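Local coordinates for biotin binding protein A (Gallus gallus, PDB 2C1S) that binds biotin and, in these crystals, holds biotin-D-sulfoxide, as a tetrameric member of the avidin family built on an eight-stranded antiparallel beta barrel, at residues R3-W11 with C85-L95. Numbering follows the deposited sequence.
Sequences RKCELQGLW and CFVDRRGKEML
Cys5 and Cys85 form a disulfide (SG to SG 2.1 Å, chi3 -75°) that ties the N-terminal loop to the end of strand 78-87. Polar bonds flank it. Glu93 OE2, through its anti lone pair, takes a nearly straight bond from Cys5 N at 2.5 Å (167°), while OE1 forms a salt bridge with Arg124 of strand 115-124; both carboxylate oxygens of this buried side chain are thus engaged. Lys4, bent at chi2 (-49°), hydrogen-bonds through NZ to Gly91 O (2.8 Å) in the 88-91 turn, and a water accepts from the same NZ and donates weakly to Arg90 O. Apolar contact centres on Trp11: Leu95 lies over one indole face, its CG 3.8 Å from the centroid of the six-membered ring in a CH-pi contact, and Glu93 CB meets the ring edge. Trp11 NE1 donates to Leu7 O, which lies close to the indole plane, at 2.8 Å; this fixes the ring's rotation. An alanine in place of Trp11 would probably leave the isobutyl group of Leu95 without its flat partner and Leu7 O without this donor. Covalent, hydrogen-bonded and apolar links together join the chain's start to the 78-87/93-102 hairpin, with a doubly engaged, buried carboxylate beside the disulfide.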
loop_
_atom_site.group_PDB
_atom_site.type_symbol
_atom_site.label_atom_id
_atom_site.label_comp_id
_atom_site.label_asym_id
_atom_site.label_seq_id
_atom_site.Cartn_x
_atom_site.Cartn_y
_atom_site.Cartn_z
ATOM N N ARG A 3 -25.260 -12.923 -15.482
ATOM C CA ARG A 3 -25.047 -11.536 -15.003
ATOM C C ARG A 3 -24.465 -11.538 -13.593
ATOM O O ARG A 3 -24.331 -10.475 -12.979
ATOM C CB ARG A 3 -26.371 -10.757 -14.975
ATOM C CG ARG A 3 -27.027 -10.505 -16.308
ATOM C CD ARG A 3 -28.216 -9.565 -16.129
ATOM N NE ARG A 3 -28.803 -9.226 -17.424
ATOM C CZ ARG A 3 -28.414 -8.206 -18.197
ATOM N NH1 ARG A 3 -27.436 -7.391 -17.807
ATOM N NH2 ARG A 3 -29.017 -7.995 -19.367
ATOM N N LYS A 4 -24.183 -12.725 -13.051
ATOM C CA LYS A 4 -23.497 -12.819 -11.764
ATOM C C LYS A 4 -22.172 -12.069 -11.847
ATOM O O LYS A 4 -21.394 -12.314 -12.760
ATOM C CB LYS A 4 -23.226 -14.269 -11.366
ATOM C CG LYS A 4 -24.433 -14.992 -10.793
ATOM C CD LYS A 4 -25.123 -14.187 -9.713
ATOM C CE LYS A 4 -25.993 -15.096 -8.894
ATOM N NZ LYS A 4 -26.709 -14.331 -7.865
ATOM N N CYS A 5 -21.953 -11.153 -10.898
ATOM C CA CYS A 5 -20.713 -10.345 -10.795
ATOM C C CYS A 5 -20.566 -9.248 -11.846
ATOM O O CYS A 5 -19.495 -8.634 -11.971
ATOM C CB CYS A 5 -19.462 -11.219 -10.741
ATOM S SG CYS A 5 -18.995 -11.603 -9.033
ATOM N N GLU A 6 -21.636 -9.026 -12.599
ATOM C CA GLU A 6 -21.808 -7.825 -13.397
ATOM C C GLU A 6 -21.651 -6.597 -12.503
ATOM O O GLU A 6 -22.395 -6.406 -11.517
ATOM C CB GLU A 6 -23.194 -7.869 -14.070
ATOM C CG GLU A 6 -23.843 -6.567 -14.416
ATOM C CD GLU A 6 -24.998 -6.749 -15.408
ATOM O OE1 GLU A 6 -24.860 -7.575 -16.350
ATOM O OE2 GLU A 6 -26.027 -6.049 -15.239
ATOM N N LEU A 7 -20.672 -5.748 -12.834
ATOM C CA LEU A 7 -20.419 -4.579 -12.006
ATOM C C LEU A 7 -21.578 -3.616 -11.987
ATOM O O LEU A 7 -21.817 -2.973 -10.970
ATOM C CB LEU A 7 -19.139 -3.831 -12.438
ATOM C CG LEU A 7 -17.874 -4.673 -12.453
ATOM C CD1 LEU A 7 -16.684 -3.780 -12.869
ATOM C CD2 LEU A 7 -17.653 -5.342 -11.071
ATOM N N GLN A 8 -22.296 -3.518 -13.111
ATOM C CA GLN A 8 -23.379 -2.576 -13.216
ATOM C C GLN A 8 -24.331 -2.827 -12.080
ATOM O O GLN A 8 -24.725 -3.974 -11.840
ATOM C CB GLN A 8 -24.129 -2.745 -14.542
ATOM C CG GLN A 8 -25.375 -1.868 -14.631
ATOM C CD GLN A 8 -26.056 -1.990 -15.984
ATOM O OE1 GLN A 8 -25.620 -2.756 -16.850
ATOM N NE2 GLN A 8 -27.115 -1.233 -16.172
ATOM N N GLY A 9 -24.725 -1.768 -11.405
ATOM C CA GLY A 9 -25.691 -1.900 -10.334
ATOM C C GLY A 9 -25.240 -1.223 -9.080
ATOM O O GLY A 9 -24.340 -0.403 -9.117
ATOM N N LEU A 10 -25.868 -1.594 -7.964
ATOM C CA LEU A 10 -25.700 -0.905 -6.693
ATOM C C LEU A 10 -24.971 -1.810 -5.676
ATOM O O LEU A 10 -25.284 -3.005 -5.556
ATOM C CB LEU A 10 -27.077 -0.551 -6.151
ATOM C CG LEU A 10 -27.956 0.298 -7.066
ATOM C CD1 LEU A 10 -29.307 -0.362 -7.271
ATOM C CD2 LEU A 10 -28.097 1.683 -6.482
ATOM N N TRP A 11 -24.003 -1.212 -4.982
ATOM C CA TRP A 11 -23.102 -1.900 -4.056
ATOM C C TRP A 11 -22.918 -1.115 -2.744
ATOM O O TRP A 11 -22.992 0.105 -2.702
ATOM C CB TRP A 11 -21.733 -2.105 -4.714
ATOM C CG TRP A 11 -21.775 -2.822 -6.013
ATOM C CD1 TRP A 11 -21.955 -2.262 -7.248
ATOM C CD2 TRP A 11 -21.639 -4.233 -6.225
ATOM N NE1 TRP A 11 -21.935 -3.223 -8.204
ATOM C CE2 TRP A 11 -21.769 -4.454 -7.605
ATOM C CE3 TRP A 11 -21.455 -5.341 -5.369
ATOM C CZ2 TRP A 11 -21.673 -5.732 -8.174
ATOM C CZ3 TRP A 11 -21.371 -6.616 -5.938
ATOM C CH2 TRP A 11 -21.469 -6.795 -7.327
ATOM N N CYS A 85 -14.464 -9.186 -8.569
ATOM C CA CYS A 85 -15.686 -9.779 -8.025
ATOM C C CYS A 85 -15.573 -11.298 -7.884
ATOM O O CYS A 85 -14.897 -11.972 -8.664
ATOM C CB CYS A 85 -16.853 -9.451 -8.956
ATOM S SG CYS A 85 -18.482 -9.770 -8.227
ATOM N N PHE A 86 -16.252 -11.825 -6.866
ATOM C CA PHE A 86 -16.327 -13.274 -6.626
ATOM C C PHE A 86 -17.753 -13.604 -6.315
ATOM O O PHE A 86 -18.442 -12.782 -5.729
ATOM C CB PHE A 86 -15.459 -13.655 -5.425
ATOM C CG PHE A 86 -14.027 -13.335 -5.627
ATOM C CD1 PHE A 86 -13.177 -14.224 -6.261
ATOM C CD2 PHE A 86 -13.546 -12.082 -5.251
ATOM C CE1 PHE A 86 -11.829 -13.882 -6.472
ATOM C CE2 PHE A 86 -12.207 -11.741 -5.471
ATOM C CZ PHE A 86 -11.374 -12.626 -6.098
ATOM N N VAL A 87 -18.180 -14.793 -6.731
ATOM C CA VAL A 87 -19.522 -15.279 -6.424
ATOM C C VAL A 87 -19.302 -16.456 -5.475
ATOM O O VAL A 87 -18.478 -17.340 -5.767
ATOM C CB VAL A 87 -20.310 -15.684 -7.701
ATOM C CG1 VAL A 87 -19.464 -16.564 -8.624
ATOM C CG2 VAL A 87 -21.610 -16.367 -7.349
ATOM N N ASP A 88 -19.965 -16.421 -4.325
ATOM C CA ASP A 88 -19.819 -17.524 -3.378
ATOM C C ASP A 88 -20.725 -18.732 -3.753
ATOM O O ASP A 88 -21.417 -18.705 -4.782
ATOM C CB ASP A 88 -19.968 -17.042 -1.917
ATOM C CG ASP A 88 -21.416 -16.841 -1.490
ATOM O OD1 ASP A 88 -22.326 -17.244 -2.214
ATOM O OD2 ASP A 88 -21.656 -16.271 -0.409
ATOM N N ARG A 89 -20.704 -19.776 -2.915
ATOM C CA ARG A 89 -21.387 -21.040 -3.208
ATOM C C ARG A 89 -22.889 -20.832 -3.320
ATOM O O ARG A 89 -23.582 -21.623 -3.967
ATOM C CB ARG A 89 -21.080 -22.081 -2.125
ATOM C CG ARG A 89 -21.606 -21.712 -0.733
ATOM C CD ARG A 89 -21.619 -22.922 0.207
ATOM N NE ARG A 89 -20.288 -23.480 0.437
ATOM C CZ ARG A 89 -20.061 -24.724 0.876
ATOM N NH1 ARG A 89 -21.079 -25.566 1.092
ATOM N NH2 ARG A 89 -18.820 -25.136 1.067
ATOM N N ARG A 90 -23.380 -19.765 -2.691
ATOM C CA ARG A 90 -24.806 -19.438 -2.710
ATOM C C ARG A 90 -25.186 -18.401 -3.765
ATOM O O ARG A 90 -26.332 -17.957 -3.815
ATOM C CB ARG A 90 -25.240 -18.941 -1.339
ATOM C CG ARG A 90 -25.421 -20.069 -0.354
ATOM C CD ARG A 90 -25.767 -19.626 1.037
ATOM N NE ARG A 90 -25.573 -20.818 1.853
ATOM C CZ ARG A 90 -24.468 -21.068 2.545
ATOM N NH1 ARG A 90 -23.467 -20.194 2.580
ATOM N NH2 ARG A 90 -24.366 -22.188 3.204
ATOM N N GLY A 91 -24.211 -18.011 -4.583
ATOM C CA GLY A 91 -24.420 -17.017 -5.637
ATOM C C GLY A 91 -24.318 -15.575 -5.162
ATOM O O GLY A 91 -24.718 -14.665 -5.887
ATOM N N LYS A 92 -23.820 -15.343 -3.950
ATOM C CA LYS A 92 -23.742 -13.978 -3.447
ATOM C C LYS A 92 -22.462 -13.361 -3.984
ATOM O O LYS A 92 -21.417 -14.007 -3.984
ATOM C CB LYS A 92 -23.767 -13.935 -1.924
ATOM C CG LYS A 92 -25.025 -14.588 -1.337
ATOM C CD LYS A 92 -25.133 -14.483 0.183
ATOM C CE LYS A 92 -26.267 -15.412 0.692
ATOM N NZ LYS A 92 -26.494 -15.219 2.150
ATOM N N GLU A 93 -22.573 -12.131 -4.476
ATOM C CA GLU A 93 -21.436 -11.420 -5.101
ATOM C C GLU A 93 -20.751 -10.488 -4.114
ATOM O O GLU A 93 -21.397 -9.721 -3.392
ATOM C CB GLU A 93 -21.915 -10.585 -6.304
ATOM C CG GLU A 93 -22.642 -11.375 -7.426
ATOM C CD GLU A 93 -23.731 -10.540 -8.057
ATOM O OE1 GLU A 93 -24.570 -9.957 -7.307
ATOM O OE2 GLU A 93 -23.752 -10.460 -9.299
ATOM N N MET A 94 -19.425 -10.534 -4.114
ATOM C CA MET A 94 -18.642 -9.616 -3.295
ATOM C C MET A 94 -17.538 -8.998 -4.147
ATOM O O MET A 94 -16.845 -9.733 -4.832
ATOM C CB MET A 94 -18.094 -10.314 -2.034
ATOM C CG MET A 94 -19.106 -10.427 -0.867
ATOM S SD MET A 94 -20.156 -11.911 -0.894
ATOM C CE MET A 94 -21.149 -11.660 0.571
ATOM N N LEU A 95 -17.358 -7.671 -4.098
ATOM C CA LEU A 95 -16.181 -7.040 -4.750
ATOM C C LEU A 95 -15.093 -6.919 -3.693
ATOM O O LEU A 95 -15.304 -6.252 -2.681
ATOM C CB LEU A 95 -16.515 -5.655 -5.333
ATOM C CG LEU A 95 -17.818 -5.513 -6.118
ATOM C CD1 LEU A 95 -18.083 -4.027 -6.456
ATOM C CD2 LEU A 95 -17.812 -6.368 -7.356
HETATM O O HOH W 1 -28.149 -16.807 -6.365
#